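PDB 5M31: appr-1-p processing domain protein from Thermus aquaticus Y51MC23, which is of unestablished function but belongs to the macro domain family, a compact alpha/beta fold built round a mostly parallel sheet. Local coordinates for residues 26-31 / 122-127. Numbering follows the deposited sequence.
Sequences ALVNTV and ALPPLG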
loop_
_atom_site.group_PDB
_atom_site.type_symbol
_atom_site.label_atom_id
_atom_site.label_comp_id
_atom_site.label_asym_id
_atom_site.label_seq_id
_atom_site.Cartn_x
_atom_site.Cartn_y
_atom_site.Cartn_z
ATOM N N ALA A 26 2.643 9.795 0.855
ATOM C CA ALA A 26 1.865 8.705 0.275
ATOM C C ALA A 26 1.643 7.644 1.346
ATOM O O ALA A 26 2.574 7.319 2.055
ATOM C CB ALA A 26 2.570 8.105 -0.934
ATOM N N LEU A 27 0.425 7.115 1.400
ATOM C CA LEU A 27 0.113 5.941 2.209
ATOM C C LEU A 27 -0.230 4.778 1.313
ATOM O O LEU A 27 -0.939 4.927 0.311
ATOM C CB LEU A 27 -1.074 6.189 3.117
ATOM C CG LEU A 27 -0.922 7.287 4.177
ATOM C CD1 LEU A 27 -2.203 7.336 5.007
ATOM C CD2 LEU A 27 0.306 7.111 5.052
ATOM N N VAL A 28 0.211 3.620 1.740
ATOM C CA VAL A 28 -0.225 2.336 1.096
ATOM C C VAL A 28 -1.364 1.690 1.870
ATOM O O VAL A 28 -1.268 1.481 3.088
ATOM C CB VAL A 28 0.970 1.356 1.001
ATOM C CG1 VAL A 28 0.519 0.043 0.393
ATOM C CG2 VAL A 28 2.100 1.983 0.196
ATOM N N ASN A 29 -2.404 1.355 1.130
ATOM C CA ASN A 29 -3.591 0.641 1.602
ATOM C C ASN A 29 -3.550 -0.731 0.948
ATOM O O ASN A 29 -3.331 -0.822 -0.248
ATOM C CB ASN A 29 -4.801 1.377 1.078
ATOM C CG ASN A 29 -6.085 0.767 1.502
ATOM O OD1 ASN A 29 -6.151 0.108 2.512
ATOM N ND2 ASN A 29 -7.144 1.126 0.828
ATOM N N THR A 30 -3.758 -1.776 1.716
ATOM C CA THR A 30 -3.733 -3.143 1.166
ATOM C C THR A 30 -5.172 -3.531 0.792
ATOM O O THR A 30 -6.102 -3.454 1.631
ATOM C CB THR A 30 -3.087 -4.130 2.152
ATOM O OG1 THR A 30 -3.577 -3.886 3.460
ATOM C CG2 THR A 30 -1.570 -4.006 2.129
ATOM N N VAL A 31 -5.375 -3.886 -0.482
ATOM C CA VAL A 31 -6.704 -4.023 -1.005
ATOM C C VAL A 31 -6.870 -5.365 -1.730
ATOM O O VAL A 31 -5.930 -6.147 -1.863
ATOM C CB VAL A 31 -7.134 -2.856 -1.914
ATOM C CG1 VAL A 31 -7.060 -1.569 -1.128
ATOM C CG2 VAL A 31 -6.271 -2.806 -3.174
ATOM N N ALA A 122 4.515 5.537 3.553
ATOM C CA ALA A 122 4.332 4.613 4.661
ATOM C C ALA A 122 3.448 3.456 4.220
ATOM O O ALA A 122 2.489 3.661 3.499
ATOM C CB ALA A 122 3.688 5.288 5.874
ATOM N N LEU A 123 3.797 2.296 4.755
ATOM C CA LEU A 123 3.190 1.035 4.395
ATOM C C LEU A 123 2.793 0.265 5.646
ATOM O O LEU A 123 3.493 0.306 6.656
ATOM C CB LEU A 123 4.233 0.120 3.780
ATOM C CG LEU A 123 4.887 0.065 2.514
ATOM C CD1 LEU A 123 5.817 1.253 2.429
ATOM C CD2 LEU A 123 5.606 -1.286 2.441
ATOM N N PRO A 124 1.703 -0.511 5.555
ATOM C CA PRO A 124 1.456 -1.562 6.519
ATOM C C PRO A 124 2.325 -2.782 6.231
ATOM O O PRO A 124 2.974 -2.837 5.232
ATOM C CB PRO A 124 -0.039 -1.880 6.293
ATOM C CG PRO A 124 -0.264 -1.611 4.871
ATOM C CD PRO A 124 0.759 -0.586 4.431
ATOM N N PRO A 125 2.174 -3.850 7.031
ATOM C CA PRO A 125 3.087 -4.978 6.798
ATOM C C PRO A 125 2.642 -5.946 5.658
ATOM O O PRO A 125 2.944 -7.135 5.709
ATOM C CB PRO A 125 3.154 -5.664 8.161
ATOM C CG PRO A 125 1.992 -5.157 8.954
ATOM C CD PRO A 125 1.589 -3.839 8.373
ATOM N N LEU A 126 1.943 -5.417 4.674
ATOM C CA LEU A 126 1.501 -6.138 3.459
ATOM C C LEU A 126 0.958 -7.540 3.689
ATOM O O LEU A 126 1.393 -8.473 3.041
ATOM C CB LEU A 126 2.589 -6.146 2.402
ATOM C CG LEU A 126 3.173 -4.746 2.155
ATOM C CD1 LEU A 126 4.267 -4.785 1.129
ATOM C CD2 LEU A 126 2.118 -3.757 1.693
ATOM N N GLY A 127 -0.033 -7.620 4.533
ATOM C CA GLY A 127 -0.754 -8.856 4.752
ATOM C C GLY A 127 -0.049 -9.810 5.691
ATOM O O GLY A 127 -0.463 -10.987 5.821
#
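The CD-CG edge of the Pro-124 ring meets strand 26-31 obliquely, with Val-28 O toward one face, 3.2 Å from Pro-124 CD, and Thr-30 CG2 toward the other, 3.9 Å from Pro-124 CG. This is where two neighbouring parallel strands of the macro domain's central sheet part company. Before the parting they run in register, Leu-27 beside Ala-122. Ala-122 straddles Leu-27, its N donating to Ala-26 O (3.0 Å) and its O accepting from Val-28 N (2.9 Å). Proline has no N-H to carry the pairing on, and Val-28 O stays buried with no hydrogen-bond partner, facing CD instead. On the sheet face carrying Leu-27 and Ala-122, Leu-27 CD2 touches Ala-122 CB at 3.9 Å; Phe-45 of helix 40-48 also packs on Leu-27. Helix 135-146 lies against Leu-123 and Leu-126, as in a three-layer alpha/beta/alpha sandwich. A glycerol lies about 4 Å from the Pro-124 side chain. Beyond Pro-124 the chain turns so that Leu-126 comes back to strand 26-31. Thr-30 turns CG2 beside its own N, with OG1 between N and carbonyl carbon (chi1 44°), and this methyl touches Leu-126 CD2 at 3.7 Å.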